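Local coordinates for protein tRNA modification GTPase mnmE (Chlorobium tepidum, PDB 3GEE) that probably hydrolyses GTP while helping to add a carboxymethylaminomethyl group to the wobble uridine of certain tRNAs, at residues 34-39 against 94-99; 58-63 against 82-87. All blocks are in the same frame, centred on the assembly; numbering follows the deposited sequence.

Contact 1: residues 34-39 against 94-99. With FON (N-{[4-({[(6R)-2-amino-5-formyl-4-oxo-1,4,5,6,7,8-hexahydropteridin-6-yl]methyl}amino)phenyl]carbonyl}-L-glutamic acid), chain C.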
loop_
_atom_site.group_PDB
_atom_site.type_symbol
_atom_site.label_atom_id
_atom_site.label_comp_id
_atom_site.label_asym_id
_atom_site.label_seq_id
_atom_site.Cartn_x
_atom_site.Cartn_y
_atom_site.Cartn_z
ATOM N N ARG A 34 8.227 -10.824 2.426
ATOM C CA ARG A 34 8.193 -12.291 2.311
ATOM C C ARG A 34 9.396 -12.883 1.589
ATOM O O ARG A 34 9.714 -12.501 0.465
ATOM C CB ARG A 34 6.858 -12.813 1.741
ATOM C CG ARG A 34 6.496 -12.348 0.349
ATOM C CD ARG A 34 6.028 -13.517 -0.511
ATOM N NE ARG A 34 4.626 -13.895 -0.336
ATOM C CZ ARG A 34 3.753 -14.010 -1.336
ATOM N NH1 ARG A 34 4.114 -13.768 -2.590
ATOM N NH2 ARG A 34 2.508 -14.373 -1.084
ATOM N N ILE A 35 10.078 -13.809 2.259
ATOM C CA ILE A 35 11.254 -14.462 1.688
ATOM C C ILE A 35 11.011 -15.953 1.466
ATOM O O ILE A 35 10.261 -16.577 2.212
ATOM C CB ILE A 35 12.517 -14.210 2.535
ATOM C CG1 ILE A 35 12.562 -15.117 3.762
ATOM C CG2 ILE A 35 12.555 -12.764 2.983
ATOM C CD1 ILE A 35 13.943 -15.178 4.439
ATOM N N SER A 36 11.629 -16.507 0.426
ATOM C CA SER A 36 11.389 -17.891 0.030
ATOM C C SER A 36 12.613 -18.500 -0.633
ATOM O O SER A 36 13.436 -17.786 -1.199
ATOM C CB SER A 36 10.188 -17.980 -0.915
ATOM O OG SER A 36 9.948 -19.319 -1.323
ATOM N N GLY A 37 12.733 -19.822 -0.554
ATOM C CA GLY A 37 13.846 -20.523 -1.179
ATOM C C GLY A 37 14.731 -21.310 -0.236
ATOM O O GLY A 37 14.444 -21.435 0.952
ATOM N N ALA A 38 15.822 -21.827 -0.785
ATOM C CA ALA A 38 16.707 -22.738 -0.078
ATOM C C ALA A 38 17.300 -22.160 1.203
ATOM O O ALA A 38 18.063 -21.196 1.160
ATOM C CB ALA A 38 17.814 -23.204 -1.009
ATOM N N GLY A 39 16.944 -22.761 2.336
ATOM C CA GLY A 39 17.571 -22.448 3.622
ATOM C C GLY A 39 17.116 -21.128 4.200
ATOM O O GLY A 39 17.807 -20.504 5.006
ATOM N N GLU A 94 7.843 -24.087 -1.331
ATOM C CA GLU A 94 9.153 -24.264 -0.737
ATOM C C GLU A 94 9.172 -23.596 0.621
ATOM O O GLU A 94 8.164 -23.068 1.095
ATOM C CB GLU A 94 10.276 -23.641 -1.569
ATOM C CG GLU A 94 9.957 -23.197 -2.977
ATOM C CD GLU A 94 10.953 -22.151 -3.457
ATOM O OE1 GLU A 94 11.691 -22.408 -4.443
ATOM O OE2 GLU A 94 11.008 -21.076 -2.819
ATOM N N GLN A 95 10.354 -23.597 1.224
ATOM C CA GLN A 95 10.566 -23.035 2.538
ATOM C C GLN A 95 10.438 -21.518 2.504
ATOM O O GLN A 95 11.180 -20.833 1.795
ATOM C CB GLN A 95 11.954 -23.435 3.020
ATOM C CG GLN A 95 12.217 -23.159 4.470
ATOM C CD GLN A 95 13.293 -24.058 5.017
ATOM O OE1 GLN A 95 14.447 -23.646 5.164
ATOM N NE2 GLN A 95 12.931 -25.310 5.311
ATOM N N MET A 96 9.501 -20.987 3.273
ATOM C CA MET A 96 9.401 -19.544 3.387
ATOM C C MET A 96 9.017 -19.052 4.764
ATOM O O MET A 96 8.292 -19.723 5.503
ATOM C CB MET A 96 8.481 -18.953 2.308
ATOM C CG MET A 96 7.151 -19.642 2.095
ATOM S SD MET A 96 6.417 -19.078 0.539
ATOM C CE MET A 96 5.842 -17.432 0.987
ATOM N N VAL A 97 9.543 -17.880 5.103
ATOM C CA VAL A 97 9.079 -17.127 6.262
ATOM C C VAL A 97 8.565 -15.780 5.780
ATOM O O VAL A 97 9.051 -15.255 4.780
ATOM C CB VAL A 97 10.163 -17.000 7.365
ATOM C CG1 VAL A 97 11.535 -16.853 6.764
ATOM C CG2 VAL A 97 9.859 -15.856 8.317
ATOM N N GLU A 98 7.550 -15.260 6.468
ATOM C CA GLU A 98 6.932 -13.983 6.128
ATOM C C GLU A 98 6.917 -13.068 7.343
ATOM O O GLU A 98 6.135 -13.265 8.287
ATOM C CB GLU A 98 5.495 -14.176 5.643
ATOM C CG GLU A 98 5.343 -14.912 4.333
ATOM C CD GLU A 98 3.894 -15.018 3.893
ATOM O OE1 GLU A 98 2.996 -14.696 4.707
ATOM O OE2 GLU A 98 3.657 -15.423 2.729
ATOM N N PHE A 99 7.785 -12.065 7.322
ATOM C CA PHE A 99 7.793 -11.066 8.369
ATOM C C PHE A 99 6.709 -10.045 8.072
ATOM O O PHE A 99 6.677 -9.470 6.987
ATOM C CB PHE A 99 9.152 -10.385 8.431
ATOM C CG PHE A 99 10.278 -11.326 8.697
ATOM C CD1 PHE A 99 10.613 -11.678 10.001
ATOM C CD2 PHE A 99 11.001 -11.871 7.649
ATOM C CE1 PHE A 99 11.654 -12.552 10.259
ATOM C CE2 PHE A 99 12.043 -12.754 7.898
ATOM C CZ PHE A 99 12.371 -13.089 9.206
HETATM N N1 FON C . -1.272 -15.032 3.319
HETATM C C2 FON C . 0.016 -15.255 3.651
HETATM N NA2 FON C . 0.434 -14.935 4.904
HETATM N N3 FON C . 0.908 -15.790 2.776
HETATM C C4 FON C . 0.566 -16.135 1.515
HETATM O O4 FON C . 1.436 -16.622 0.762
HETATM C C4A FON C . -0.845 -15.894 1.092
HETATM N N5 FON C . -1.448 -16.187 -0.136
HETATM C C6 FON C . -2.806 -16.726 0.065
HETATM C C7 FON C . -3.587 -15.478 0.461
HETATM N N8 FON C . -3.059 -15.083 1.759
HETATM C C8A FON C . -1.758 -15.317 2.100
HETATM C C9 FON C . -3.417 -17.471 -1.124
HETATM N N10 FON C . -2.537 -18.507 -1.649
HETATM C C11 FON C . -0.867 -21.839 0.234
HETATM C C12 FON C . -1.704 -21.964 -0.873
HETATM C C13 FON C . -2.255 -20.840 -1.486
HETATM C C14 FON C . -1.989 -19.567 -0.990
HETATM C C15 FON C . -1.133 -19.437 0.115
HETATM C C16 FON C . -0.580 -20.563 0.731
HETATM C C FON C . -0.297 -23.091 0.852
HETATM O O FON C . 0.347 -23.019 1.888
HETATM N N FON C . -0.508 -24.251 0.215
HETATM C CA FON C . -0.745 -25.563 0.810
HETATM C CB FON C . -2.063 -25.614 1.591
HETATM C CG FON C . -2.225 -26.866 2.461
HETATM C CD FON C . -2.927 -26.544 3.767
HETATM O OE1 FON C . -2.257 -26.033 4.695
HETATM O OE2 FON C . -4.151 -26.804 3.881
HETATM C CT FON C . -0.750 -26.610 -0.274
HETATM O O1 FON C . -0.111 -27.674 -0.099
HETATM O O2 FON C . -1.397 -26.371 -1.319
HETATM C CP1 FON C . -0.884 -15.982 -1.249
HETATM O O3 FON C . -1.357 -15.194 -2.050
#
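With CG of Arg34 between its backbone N and carbonyl carbon (chi1 61°) and CG of Glu98 anti to its own carbonyl carbon (chi1 -66°), the two side chains rise side by side from one sheet face. Their backbones form an antiparallel non-hydrogen-bonded pair. Arg34 is bent at chi2 and chi3, and its NE lies 3.6 Å from Glu98 OE2, a long salt bridge made at the guanidinium edge with the two planes 31° apart. Met96 runs beside Arg34 on the same face, its CE 4.0 Å from NE. The charged pair meets the pterin end of the bound folinic acid: its NA2 donates to Glu98 OE1 at 2.6 Å, and Arg34 NH2 gives a weak bond to O4, so Glu98 takes the amino group and Arg34 the carbonyl. The guanidinium would probably favour the ionised carboxylate. Between the strands, Ile35 N donates to Val97 O at 3.1 Å, while the return bond from Val97 N to Ile35 O is weak. At the strand end, Ser36 OG donates to Glu94 OE2, and Gly37 N bonds to Gln95 O at 3.0 Å. Glu94 OE1 also accepts a hydrogen bond from the backbone N of Gly15, tying the N-terminal segment to this corner. On the other sheet face Ile35 CG1 packs on Val97 CG1 at 3.6 Å, and both residues lie against Val40 of helix 40-47, Ile35 reaching Met115 of helix 105-117 as well. Strand 30-36 lies between strands 18-21 and 96-102, with the helices covering the Ile35 and Val97 face.

Contact 2: residues 58-63 against 82-87. With FON (N-{[4-({[(6R)-2-amino-5-formyl-4-oxo-1,4,5,6,7,8-hexahydropteridin-6-yl]methyl}amino)phenyl]carbonyl}-L-glutamic acid), chain C.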
loop_
_atom_site.group_PDB
_atom_site.type_symbol
_atom_site.label_atom_id
_atom_site.label_comp_id
_atom_site.label_asym_id
_atom_site.label_seq_id
_atom_site.Cartn_x
_atom_site.Cartn_y
_atom_site.Cartn_z
ATOM N N ALA A 58 14.128 -22.135 12.447
ATOM C CA ALA A 58 14.480 -23.353 11.727
ATOM C C ALA A 58 14.003 -24.616 12.452
ATOM O O ALA A 58 13.994 -25.700 11.873
ATOM C CB ALA A 58 15.982 -23.409 11.480
ATOM N N GLU A 59 13.598 -24.460 13.710
ATOM C CA GLU A 59 13.109 -25.561 14.530
ATOM C C GLU A 59 11.585 -25.582 14.630
ATOM O O GLU A 59 11.020 -26.399 15.353
ATOM C CB GLU A 59 13.685 -25.456 15.941
ATOM C CG GLU A 59 15.202 -25.558 16.039
ATOM C CD GLU A 59 15.708 -25.334 17.462
ATOM O OE1 GLU A 59 15.019 -24.648 18.257
ATOM O OE2 GLU A 59 16.802 -25.846 17.787
ATOM N N ALA A 60 10.922 -24.690 13.906
ATOM C CA ALA A 60 9.485 -24.481 14.072
ATOM C C ALA A 60 8.651 -25.248 13.057
ATOM O O ALA A 60 9.098 -25.511 11.941
ATOM C CB ALA A 60 9.166 -23.004 14.001
ATOM N N ALA A 61 7.434 -25.598 13.458
ATOM C CA ALA A 61 6.491 -26.270 12.573
ATOM C C ALA A 61 5.936 -25.304 11.529
ATOM O O ALA A 61 5.915 -24.093 11.735
ATOM C CB ALA A 61 5.362 -26.863 13.383
ATOM N N GLY A 62 5.482 -25.839 10.403
ATOM C CA GLY A 62 4.793 -25.032 9.399
ATOM C C GLY A 62 3.503 -24.441 9.939
ATOM O O GLY A 62 2.878 -25.010 10.830
ATOM N N TYR A 63 3.126 -23.287 9.397
ATOM C CA TYR A 63 1.911 -22.554 9.774
ATOM C C TYR A 63 1.913 -22.021 11.201
ATOM O O TYR A 63 0.866 -21.888 11.838
ATOM C CB TYR A 63 0.653 -23.363 9.447
ATOM C CG TYR A 63 0.298 -23.247 7.990
ATOM C CD1 TYR A 63 0.769 -24.169 7.054
ATOM C CD2 TYR A 63 -0.474 -22.183 7.538
ATOM C CE1 TYR A 63 0.453 -24.044 5.708
ATOM C CE2 TYR A 63 -0.793 -22.048 6.202
ATOM C CZ TYR A 63 -0.331 -22.974 5.292
ATOM O OH TYR A 63 -0.669 -22.814 3.970
ATOM N N ALA A 82 7.005 -13.376 12.743
ATOM C CA ALA A 82 7.478 -14.261 11.686
ATOM C C ALA A 82 6.506 -15.413 11.505
ATOM O O ALA A 82 6.044 -16.002 12.486
ATOM C CB ALA A 82 8.877 -14.768 11.986
ATOM N N LEU A 83 6.176 -15.711 10.253
ATOM C CA LEU A 83 5.307 -16.833 9.940
ATOM C C LEU A 83 6.092 -17.875 9.166
ATOM O O LEU A 83 6.483 -17.648 8.014
ATOM C CB LEU A 83 4.079 -16.385 9.146
ATOM C CG LEU A 83 2.969 -17.410 8.887
ATOM C CD1 LEU A 83 2.614 -18.189 10.139
ATOM C CD2 LEU A 83 1.734 -16.726 8.338
ATOM N N VAL A 84 6.321 -19.016 9.809
ATOM C CA VAL A 84 7.059 -20.110 9.195
ATOM C C VAL A 84 6.125 -20.936 8.307
ATOM O O VAL A 84 4.993 -21.232 8.694
ATOM C CB VAL A 84 7.736 -21.001 10.279
ATOM C CG1 VAL A 84 8.458 -22.182 9.652
ATOM C CG2 VAL A 84 8.707 -20.172 11.128
ATOM N N PHE A 85 6.600 -21.253 7.105
ATOM C CA PHE A 85 5.955 -22.214 6.216
ATOM C C PHE A 85 7.025 -23.208 5.820
ATOM O O PHE A 85 8.184 -22.829 5.600
ATOM C CB PHE A 85 5.457 -21.565 4.929
ATOM C CG PHE A 85 4.360 -20.566 5.112
ATOM C CD1 PHE A 85 4.652 -19.214 5.283
ATOM C CD2 PHE A 85 3.035 -20.960 5.053
ATOM C CE1 PHE A 85 3.641 -18.272 5.431
ATOM C CE2 PHE A 85 2.014 -20.027 5.198
ATOM C CZ PHE A 85 2.320 -18.677 5.385
ATOM N N ARG A 86 6.637 -24.473 5.686
ATOM C CA ARG A 86 7.602 -25.526 5.405
ATOM C C ARG A 86 7.253 -26.398 4.217
ATOM O O ARG A 86 6.137 -26.353 3.693
ATOM C CB ARG A 86 7.764 -26.419 6.631
ATOM C CG ARG A 86 8.670 -25.856 7.679
ATOM C CD ARG A 86 9.173 -26.949 8.566
ATOM N NE ARG A 86 9.951 -26.411 9.670
ATOM C CZ ARG A 86 11.278 -26.326 9.689
ATOM N NH1 ARG A 86 12.003 -26.748 8.660
ATOM N NH2 ARG A 86 11.877 -25.818 10.753
ATOM N N ALA A 87 8.238 -27.198 3.811
ATOM C CA ALA A 87 8.024 -28.371 2.960
ATOM C C ALA A 87 7.321 -27.958 1.670
ATOM O O ALA A 87 7.769 -26.993 1.041
ATOM C CB ALA A 87 7.257 -29.459 3.731
HETATM N N1 FON C . -1.272 -15.032 3.319
HETATM C C2 FON C . 0.016 -15.255 3.651
HETATM N NA2 FON C . 0.434 -14.935 4.904
HETATM N N3 FON C . 0.908 -15.790 2.776
HETATM C C4 FON C . 0.566 -16.135 1.515
HETATM O O4 FON C . 1.436 -16.622 0.762
HETATM C C4A FON C . -0.845 -15.894 1.092
HETATM N N5 FON C . -1.448 -16.187 -0.136
HETATM C C6 FON C . -2.806 -16.726 0.065
HETATM C C7 FON C . -3.587 -15.478 0.461
HETATM N N8 FON C . -3.059 -15.083 1.759
HETATM C C8A FON C . -1.758 -15.317 2.100
HETATM C C9 FON C . -3.417 -17.471 -1.124
HETATM N N10 FON C . -2.537 -18.507 -1.649
HETATM C C11 FON C . -0.867 -21.839 0.234
HETATM C C12 FON C . -1.704 -21.964 -0.873
HETATM C C13 FON C . -2.255 -20.840 -1.486
HETATM C C14 FON C . -1.989 -19.567 -0.990
HETATM C C15 FON C . -1.133 -19.437 0.115
HETATM C C16 FON C . -0.580 -20.563 0.731
HETATM C C FON C . -0.297 -23.091 0.852
HETATM O O FON C . 0.347 -23.019 1.888
HETATM N N FON C . -0.508 -24.251 0.215
HETATM C CA FON C . -0.745 -25.563 0.810
HETATM C CB FON C . -2.063 -25.614 1.591
HETATM C CG FON C . -2.225 -26.866 2.461
HETATM C CD FON C . -2.927 -26.544 3.767
HETATM O OE1 FON C . -2.257 -26.033 4.695
HETATM O OE2 FON C . -4.151 -26.804 3.881
HETATM C CT FON C . -0.750 -26.610 -0.274
HETATM O O1 FON C . -0.111 -27.674 -0.099
HETATM O O2 FON C . -1.397 -26.371 -1.319
HETATM C CP1 FON C . -0.884 -15.982 -1.249
HETATM O O3 FON C . -1.357 -15.194 -2.050
#
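The carbonyl O of Ala60 is gripped twice by Arg86: NE donates from 2.6 Å, in the guanidinium plane and nearly straight along the C=O direction, and NH2 adds a weaker bond at 3.0 Å. NH2 also points at Ala58 O, modelled too close for the length to be trusted, and one side chain seems to reach two carbonyls of the 58-63 loop. The chain of Arg86 is extended from CG to NE, which carries the guanidinium alongside the loop and presents its edge to the backbone. Nearby, Val84 CG2 meets Ala60 CB at 4.1 Å, and its CG1 lies against Ala61 O. Farther on, Tyr63 N donates to Val84 O at 2.9 Å, the donor tilted 28° from the carbonyl plane, just before the chain enters strand 64-71. The aromatic pair completes the contact. Phe85 has CG anti to its carbonyl carbon (chi1 -65°), and it turns its edge onto one face of Tyr63 in a T-shaped stack, with centroids 5.0 Å apart and planes at 78°. Its CE2 sits 3.6 Å from Tyr63 CE2, toward the rim of the tyrosine ring. Tyr63 OH donates to the benzoyl carbonyl O of folinic acid in a bond modelled as very short. Were Phe85 an alanine, the ring edge would be gone, and that face of Tyr63 is likely to be left without its aromatic partner and the phenol less firmly placed. Tyr63 also packs on Phe67, and Phe85 on Ile81, of the second subunit. The arrangement is a wall of the formyl-tetrahydrofolate pocket of the TrmE N-terminal domain, which is shared between the two subunits of the dimer.

In the fold
Contacts 1 and 2 meet in one sheet through the neighbouring strands 76-85 and 96-102, their centres about 9 Å apart, contact 2 nested in the chain between the two segments of contact 1. Across these strands Met96 O is 2.8 Å from Phe85 N and Glu98 N is 3.0 Å from Leu83 O, both probable hydrogen bonds. Glu98 CD also packs on Phe85 CE1 at 3.6 Å. The two contacts hold different parts of one folinic acid: contact 1 takes the pterin, contact 2 the benzoyl carbonyl. Lys476 of the same chain and His52 and Thr100 of the second subunit supply further hydrogen bonds to it.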